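PDB 3VU1: putative uncharacterized protein PH0242 from Pyrococcus horikoshii, which comprises the C-terminal globular domain of AglB, an archaeal oligosaccharyltransferase, modelled here with a bound calcium ion. Local coordinates for residues A[128-132]-A[133-137]; A[170-173]-A[174-177]; A[354-358]-A[359-363]; A[429-433]-A[434-438]. One frame throughout, in Å; residues are numbered along the deposited sequence.

Contact 1: residues A[128-132]-A[133-137]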
# COMPACT_ATOMS: atom_id res chain seq x y z
N THR A 128 -11.25 -19.54 9.11
CA THR A 128 -12.30 -20.52 9.19
C THR A 128 -13.34 -20.25 8.12
O THR A 128 -13.52 -19.11 7.69
CB THR A 128 -12.91 -20.60 10.61
OG1 THR A 128 -13.42 -19.32 10.99
CG2 THR A 128 -11.85 -21.08 11.63
N GLN A 129 -13.97 -21.32 7.65
CA GLN A 129 -14.93 -21.26 6.55
C GLN A 129 -16.30 -21.29 7.19
O GLN A 129 -16.54 -22.07 8.09
CB GLN A 129 -14.75 -22.48 5.65
CG GLN A 129 -14.74 -22.20 4.15
CD GLN A 129 -13.82 -21.04 3.76
OE1 GLN A 129 -12.63 -21.03 4.09
NE2 GLN A 129 -14.37 -20.05 3.04
N ALA A 130 -17.17 -20.40 6.75
CA ALA A 130 -18.56 -20.36 7.21
C ALA A 130 -19.27 -21.60 6.71
O ALA A 130 -19.26 -21.87 5.53
CB ALA A 130 -19.25 -19.13 6.65
N ALA A 131 -19.87 -22.35 7.63
CA ALA A 131 -20.66 -23.51 7.28
C ALA A 131 -22.03 -23.41 7.96
O ALA A 131 -22.36 -24.20 8.83
CB ALA A 131 -19.93 -24.78 7.70
N GLY A 132 -22.80 -22.40 7.53
CA GLY A 132 -24.09 -22.00 8.13
C GLY A 132 -24.04 -21.75 9.62
O GLY A 132 -23.82 -22.69 10.38
N ASN A 133 -24.21 -20.51 10.07
CA ASN A 133 -24.22 -20.17 11.52
C ASN A 133 -22.98 -20.54 12.36
O ASN A 133 -22.88 -20.19 13.54
CB ASN A 133 -25.49 -20.72 12.20
CG ASN A 133 -26.72 -19.92 11.87
OD1 ASN A 133 -27.11 -19.81 10.70
ND2 ASN A 133 -27.35 -19.35 12.89
N VAL A 134 -22.04 -21.24 11.76
CA VAL A 134 -20.89 -21.77 12.45
C VAL A 134 -19.71 -21.68 11.48
O VAL A 134 -19.90 -21.72 10.25
CB VAL A 134 -21.21 -23.21 12.90
CG1 VAL A 134 -20.05 -24.17 12.74
CG2 VAL A 134 -21.70 -23.21 14.34
N TYR A 135 -18.50 -21.55 12.03
CA TYR A 135 -17.28 -21.42 11.23
C TYR A 135 -16.27 -22.49 11.58
O TYR A 135 -15.93 -22.66 12.75
CB TYR A 135 -16.63 -20.09 11.53
CG TYR A 135 -17.41 -18.90 11.06
CD1 TYR A 135 -18.35 -18.30 11.90
CD2 TYR A 135 -17.21 -18.38 9.78
CE1 TYR A 135 -19.08 -17.22 11.47
CE2 TYR A 135 -17.92 -17.29 9.35
CZ TYR A 135 -18.86 -16.72 10.19
OH TYR A 135 -19.56 -15.64 9.75
N VAL A 136 -15.76 -23.18 10.56
CA VAL A 136 -14.92 -24.35 10.77
C VAL A 136 -13.58 -24.28 10.06
O VAL A 136 -13.46 -23.67 8.98
CB VAL A 136 -15.61 -25.68 10.31
CG1 VAL A 136 -16.73 -26.08 11.25
CG2 VAL A 136 -16.10 -25.60 8.87
N ASN A 137 -12.59 -24.91 10.70
CA ASN A 137 -11.33 -25.33 10.08
C ASN A 137 -10.97 -26.73 10.62
O ASN A 137 -10.32 -26.87 11.67
CB ASN A 137 -10.21 -24.31 10.32
CG ASN A 137 -8.90 -24.65 9.57
OD1 ASN A 137 -8.63 -25.81 9.19
ND2 ASN A 137 -8.09 -23.64 9.37
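Thr-128 meets Tyr-135 at about a right angle, its OG1 resting 3.3 Å from Tyr-135 CB. Both belong to a tight beta hairpin, a clear example of how an antiparallel ladder fixes which side chains become neighbours. Thr-128 has chi1 at 58°, which turns the hydroxyl to the tyrosine and sends the methyl the other way, CG2 lying 3.9 Å from Asn-137 CB. The tyrosine ring runs out beside Ala-130, with CE2 3.5 Å from Ala-130 CB. On the face carrying Gln-129 and Val-136, the valine's CG2 branch reaches Ala-131 CB at 4.1 Å. The same Val-136 is locked by its backbone: Gln-129 N gives to Val-136 O at 2.7 Å, and Val-136 N returns a bond of 2.8 Å to Gln-129 O. Nearer the turn, Ala-131 N bonds to Val-134 O at 2.7 Å; beyond it Gly-132 and Asn-133 reverse the chain, both with positive phi. The hydroxyls find partners outside the hairpin, Thr-128 OG1 bonding to Gly-201 O and Tyr-135 OH to Thr-197 O. Strand 200-205 pairs with strand 125-130 on one side of the hairpin, and strand 142-148 with strand 134-137 on the other, within the insert domain sheet.

Contact 2: residues A[170-173]-A[174-177]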
# COMPACT_ATOMS: atom_id res chain seq x y z
N VAL A 170 -15.61 -9.05 16.07
CA VAL A 170 -16.36 -8.06 15.32
C VAL A 170 -17.00 -8.69 14.11
O VAL A 170 -16.32 -9.23 13.23
CB VAL A 170 -15.52 -6.83 14.90
CG1 VAL A 170 -16.43 -5.72 14.40
CG2 VAL A 170 -14.66 -6.30 16.05
N ALA A 171 -18.32 -8.60 14.07
CA ALA A 171 -19.09 -9.13 12.96
C ALA A 171 -19.28 -8.11 11.82
O ALA A 171 -19.61 -6.95 12.07
CB ALA A 171 -20.43 -9.63 13.47
N PHE A 172 -19.07 -8.55 10.59
CA PHE A 172 -19.37 -7.75 9.40
C PHE A 172 -20.27 -8.47 8.40
O PHE A 172 -20.21 -9.70 8.28
CB PHE A 172 -18.09 -7.34 8.71
CG PHE A 172 -17.24 -6.43 9.53
CD1 PHE A 172 -17.45 -5.06 9.51
CD2 PHE A 172 -16.21 -6.95 10.31
CE1 PHE A 172 -16.65 -4.22 10.28
CE2 PHE A 172 -15.42 -6.12 11.08
CZ PHE A 172 -15.63 -4.75 11.07
N PRO A 173 -21.13 -7.71 7.68
CA PRO A 173 -21.43 -6.28 7.86
C PRO A 173 -22.09 -5.95 9.22
O PRO A 173 -22.83 -6.77 9.80
CB PRO A 173 -22.39 -5.97 6.71
CG PRO A 173 -22.94 -7.30 6.28
CD PRO A 173 -21.78 -8.22 6.46
N GLY A 174 -21.79 -4.74 9.72
CA GLY A 174 -22.31 -4.30 11.00
C GLY A 174 -21.30 -3.49 11.80
O GLY A 174 -21.60 -2.40 12.28
N ASN A 175 -20.09 -4.01 11.93
CA ASN A 175 -19.12 -3.48 12.89
C ASN A 175 -19.60 -3.74 14.33
O ASN A 175 -19.40 -2.93 15.24
CB ASN A 175 -18.74 -2.00 12.63
CG ASN A 175 -17.47 -1.57 13.38
OD1 ASN A 175 -16.47 -2.30 13.42
ND2 ASN A 175 -17.52 -0.38 13.97
N ILE A 176 -20.20 -4.90 14.51
CA ILE A 176 -20.81 -5.26 15.76
C ILE A 176 -19.77 -5.82 16.74
O ILE A 176 -19.38 -6.99 16.67
CB ILE A 176 -22.03 -6.20 15.50
CG1 ILE A 176 -23.05 -5.46 14.60
CG2 ILE A 176 -22.64 -6.67 16.82
CD1 ILE A 176 -24.00 -6.32 13.78
N LYS A 177 -19.32 -4.96 17.64
CA LYS A 177 -18.27 -5.30 18.60
C LYS A 177 -18.82 -6.10 19.77
O LYS A 177 -19.93 -5.88 20.21
CB LYS A 177 -17.59 -4.03 19.12
CG LYS A 177 -17.16 -3.06 18.02
CD LYS A 177 -16.13 -2.08 18.56
CE LYS A 177 -15.62 -1.15 17.47
NZ LYS A 177 -14.25 -0.67 17.82
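Ala-171 and Ile-176 form an antiparallel hydrogen-bonded pair at the end of a beta hairpin, and the return strand enters it through a G1 beta bulge in which Asn-175 and Ile-176 both face Ala-171. The bulge shows how a single carbonyl can serve two consecutive amides: Ala-171 O takes Ile-176 N at 3.2 Å, in the carbonyl plane on a lone pair, and also a weak, bent bond from Asn-175 N. The reciprocal bond, from Ala-171 N to Ile-176 O, approaches from above the carbonyl plane. A cis peptide before Pro-173 helps turn the chain, and Gly-174 follows with backbone angles that would press a side chain against Pro-173 O.

Asn-175 is the residue round which the side chains gather. With CG anti to the backbone N (chi1 -164°), its amide lies alongside the Phe-172 ring, pointing the same way, the two planes 26° apart. Phe-172 CE1 sits 3.8 Å from Asn-175 CB. Phe-172 also packs on Tyr-195 of strand 192-196 and on Ile-220 and Pro-221 of a loop later in the chain, while strand 192-196 continues the sheet beyond Val-170. Across the bulge, Ala-171 CB and Ile-176 CB are 4.3 Å apart. The asparagine oxygen rests against two apolar groups: Asn-175 OD1 is 3.5 Å from Phe-172 CZ and 3.6 Å from Val-170 CG1.

Contact 3: residues A[354-358]-A[359-363]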
# COMPACT_ATOMS: atom_id res chain seq x y z
N VAL A 354 22.30 -0.98 -17.23
CA VAL A 354 22.90 0.30 -16.93
C VAL A 354 24.42 0.19 -17.02
O VAL A 354 25.02 -0.72 -16.43
CB VAL A 354 22.50 0.75 -15.50
CG1 VAL A 354 23.02 2.13 -15.19
CG2 VAL A 354 20.99 0.72 -15.33
N ARG A 355 25.05 1.13 -17.73
CA ARG A 355 26.53 1.17 -17.82
C ARG A 355 27.18 2.39 -17.18
O ARG A 355 26.74 3.52 -17.36
CB ARG A 355 26.98 1.04 -19.28
CG ARG A 355 26.54 -0.26 -19.93
CD ARG A 355 26.56 -0.23 -21.45
NE ARG A 355 26.76 -1.59 -21.96
CZ ARG A 355 25.81 -2.39 -22.43
NH1 ARG A 355 24.53 -1.99 -22.52
NH2 ARG A 355 26.17 -3.61 -22.82
N VAL A 356 28.23 2.13 -16.40
CA VAL A 356 29.12 3.19 -15.97
C VAL A 356 30.46 2.93 -16.65
O VAL A 356 31.02 1.83 -16.51
CB VAL A 356 29.34 3.21 -14.45
CG1 VAL A 356 30.29 4.34 -14.08
CG2 VAL A 356 28.02 3.33 -13.71
N ASN A 357 30.96 3.95 -17.38
CA ASN A 357 32.22 3.87 -18.14
C ASN A 357 32.24 2.59 -18.96
O ASN A 357 33.02 1.69 -18.67
CB ASN A 357 33.42 3.89 -17.20
CG ASN A 357 33.64 5.25 -16.55
OD1 ASN A 357 33.56 6.29 -17.21
ND2 ASN A 357 33.93 5.25 -15.24
N GLY A 358 31.34 2.49 -19.93
CA GLY A 358 31.23 1.30 -20.76
C GLY A 358 30.73 0.03 -20.08
O GLY A 358 30.12 -0.82 -20.73
N LYS A 359 30.99 -0.11 -18.78
CA LYS A 359 30.70 -1.37 -18.05
C LYS A 359 29.25 -1.49 -17.46
O LYS A 359 28.71 -0.55 -16.88
CB LYS A 359 31.81 -1.59 -17.00
CG LYS A 359 31.59 -2.69 -15.97
CD LYS A 359 32.12 -4.06 -16.38
CE LYS A 359 32.07 -5.00 -15.18
NZ LYS A 359 32.53 -6.39 -15.45
N ILE A 360 28.63 -2.65 -17.64
CA ILE A 360 27.37 -3.00 -16.98
C ILE A 360 27.48 -3.01 -15.45
O ILE A 360 28.27 -3.78 -14.88
CB ILE A 360 26.87 -4.39 -17.43
CG1 ILE A 360 26.36 -4.33 -18.88
CG2 ILE A 360 25.79 -4.93 -16.48
CD1 ILE A 360 25.88 -5.66 -19.43
N THR A 361 26.68 -2.16 -14.79
CA THR A 361 26.61 -2.14 -13.32
C THR A 361 25.24 -2.56 -12.74
O THR A 361 24.25 -2.71 -13.47
CB THR A 361 26.99 -0.77 -12.74
OG1 THR A 361 26.17 0.23 -13.34
CG2 THR A 361 28.47 -0.44 -13.02
N ASN A 362 25.21 -2.76 -11.42
CA ASN A 362 23.98 -3.08 -10.67
C ASN A 362 23.00 -1.88 -10.65
O ASN A 362 23.38 -0.79 -10.21
CB ASN A 362 24.39 -3.50 -9.24
CG ASN A 362 23.22 -3.92 -8.38
OD1 ASN A 362 22.08 -4.00 -8.85
ND2 ASN A 362 23.48 -4.17 -7.10
N PRO A 363 21.73 -2.07 -11.12
CA PRO A 363 20.83 -0.91 -11.22
C PRO A 363 20.31 -0.45 -9.86
O PRO A 363 19.71 0.61 -9.77
CB PRO A 363 19.68 -1.39 -12.11
CG PRO A 363 19.94 -2.82 -12.41
CD PRO A 363 21.02 -3.31 -11.47
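A two-residue beta hairpin with a type I' turn from Val-356 to Lys-359 brings the end of the long strand 336-356 against the short strand 359-361. Asn-357 and Gly-358, both with positive phi, occupy the turn's corners, and Val-356 and Lys-359 close it as a hydrogen-bonded pair: Val-356 N gives to Lys-359 O at 2.8 Å, in the carbonyl plane, and Lys-359 N returns a bond of 3.0 Å to Val-356 O from well above the Val-356 carbonyl plane. The Asn-357 amide ties the turn to strand 372-381, bonding to Ser-372 O and Arg-374 N.

The hairpin illustrates how a twisted ladder sorts its two faces. On one, Val-356 CG2 lies 3.6 Å from Thr-361 OG1, and Val-354 CG2 touches Pro-363 CB at 4.1 Å; Val-354 also packs on Ile-366 and on Leu-375. Thr-361 grips Val-354 O through its backbone N, at 2.7 Å and 168°, with OG1 adding a weak second bond. On the other face Arg-355, its chain extended from CG to NE, runs out beside Ile-360. One face of the guanidinium receives the isoleucine, whose CG1 stands 3.9 Å above the plane toward its rim, while CD1 is 4.0 Å from Arg-355 NH2.

Contact 4: residues A[429-433]-A[434-438]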
# COMPACT_ATOMS: atom_id res chain seq x y z
N ILE A 429 16.02 17.34 -18.87
CA ILE A 429 15.96 16.26 -19.86
C ILE A 429 14.56 16.18 -20.44
O ILE A 429 13.58 16.11 -19.69
CB ILE A 429 16.33 14.90 -19.25
CG1 ILE A 429 17.70 14.97 -18.60
CG2 ILE A 429 16.27 13.82 -20.33
CD1 ILE A 429 18.09 13.74 -17.81
N LYS A 430 14.46 16.18 -21.76
CA LYS A 430 13.17 15.99 -22.43
C LYS A 430 12.93 14.52 -22.67
O LYS A 430 13.51 13.96 -23.57
CB LYS A 430 13.12 16.77 -23.75
CG LYS A 430 12.60 18.21 -23.64
CD LYS A 430 12.52 18.86 -25.02
CE LYS A 430 11.27 19.71 -25.23
NZ LYS A 430 11.33 20.99 -24.47
N LEU A 431 12.07 13.90 -21.86
CA LEU A 431 11.69 12.50 -22.10
C LEU A 431 10.53 12.33 -23.09
O LEU A 431 9.62 13.16 -23.14
CB LEU A 431 11.34 11.80 -20.80
CG LEU A 431 12.45 11.80 -19.76
CD1 LEU A 431 11.90 11.18 -18.49
CD2 LEU A 431 13.64 11.03 -20.29
N ARG A 432 10.58 11.24 -23.86
CA ARG A 432 9.60 10.94 -24.92
C ARG A 432 8.89 9.64 -24.59
O ARG A 432 9.52 8.67 -24.17
CB ARG A 432 10.26 10.79 -26.31
CG ARG A 432 11.31 11.83 -26.69
CD ARG A 432 10.76 12.92 -27.61
NE ARG A 432 9.59 13.57 -27.02
CZ ARG A 432 8.40 13.69 -27.61
NH1 ARG A 432 8.19 13.22 -28.84
NH2 ARG A 432 7.41 14.29 -26.97
N PRO A 433 7.56 9.59 -24.81
CA PRO A 433 6.85 8.34 -24.61
C PRO A 433 7.58 7.19 -25.29
O PRO A 433 7.92 7.31 -26.46
CB PRO A 433 5.52 8.59 -25.31
CG PRO A 433 5.31 10.06 -25.18
CD PRO A 433 6.68 10.67 -25.29
N GLY A 434 7.82 6.10 -24.55
CA GLY A 434 8.60 4.96 -25.05
C GLY A 434 10.01 4.97 -24.48
O GLY A 434 10.26 5.58 -23.44
N GLU A 435 10.94 4.31 -25.16
CA GLU A 435 12.31 4.25 -24.68
C GLU A 435 13.05 5.56 -24.89
O GLU A 435 12.79 6.27 -25.86
CB GLU A 435 13.04 3.08 -25.29
CG GLU A 435 12.33 1.77 -24.99
CD GLU A 435 13.24 0.55 -25.06
OE1 GLU A 435 14.48 0.73 -25.20
OE2 GLU A 435 12.71 -0.58 -24.96
N ASN A 436 13.94 5.89 -23.95
CA ASN A 436 14.74 7.10 -23.97
C ASN A 436 16.17 6.76 -23.62
O ASN A 436 16.40 6.21 -22.56
CB ASN A 436 14.25 8.08 -22.91
CG ASN A 436 12.96 8.73 -23.28
OD1 ASN A 436 12.95 9.83 -23.83
ND2 ASN A 436 11.85 8.06 -22.97
N GLU A 437 17.12 7.09 -24.49
CA GLU A 437 18.54 6.86 -24.18
C GLU A 437 19.12 8.08 -23.51
O GLU A 437 18.93 9.20 -23.98
CB GLU A 437 19.34 6.56 -25.42
CG GLU A 437 19.17 5.15 -25.96
CD GLU A 437 19.68 5.05 -27.38
OE1 GLU A 437 20.87 5.36 -27.62
OE2 GLU A 437 18.88 4.67 -28.26
N ILE A 438 19.84 7.86 -22.42
CA ILE A 438 20.37 8.96 -21.64
C ILE A 438 21.85 8.75 -21.34
O ILE A 438 22.26 7.66 -20.91
CB ILE A 438 19.54 9.20 -20.34
CG1 ILE A 438 18.39 10.17 -20.63
CG2 ILE A 438 20.38 9.82 -19.24
CD1 ILE A 438 17.13 9.50 -21.09
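Asn-436 reaches from its strand to Arg-432 across a beta-arch-like turn, in which strands 429-431 and 434-438 run antiparallel but face each other through side chains, their axes 8.5 Å apart at closest. Its CB lies against Leu-431 CD2, 4.0 Å away. A chi1 of -73° then carries CG beside the backbone N and toward the turn, where the amide acts as a stand-in for a strand partner. Asn-436 OD1 accepts Arg-432 N at 2.8 Å on a lone pair lying in the carbonyl plane. At the other tip, Asn-436 ND2 gives to Arg-432 O at 2.7 Å, and it also makes a weak bond to Val-379 O. Two bonds to one residue fix the rotation of this buried amide and satisfy both its ends.

The chain bends at Pro-433 and Gly-434, where the second strand begins, while the Arg-432 side chain folds away and forms a salt bridge with Glu-384. The two strands have separate backbone partners: strand 385-401 for the first, strand 372-381 for the second. Farther from the turn than the amide, the strands meet through hydrocarbon: Ile-429 CG2 touches Ile-438 CG1 at 4.2 Å, and Leu-431 CD2 meets Ile-438 CD1 at 3.9 Å.

In the fold
Four chain reversals solve one problem in different settings. Contacts 1 and 2 share the insert domain sheet, their centres 16 Å apart without touching; both are surface hairpins. Contacts 3 and 4 lie across the chain's centre, their centres more than 50 Å from those of the first pair, in the peripheral 2 region, where both are partly buried and border strand 372-381. Chemistry follows strand pairing, not depth. Backbone ladders hold contacts 1, 2 and 3, with a bulge in 2 and a type I' turn in 3. In contact 4 the strands belong to different partners, and a side-chain amide and an aliphatic cluster replace the ladder.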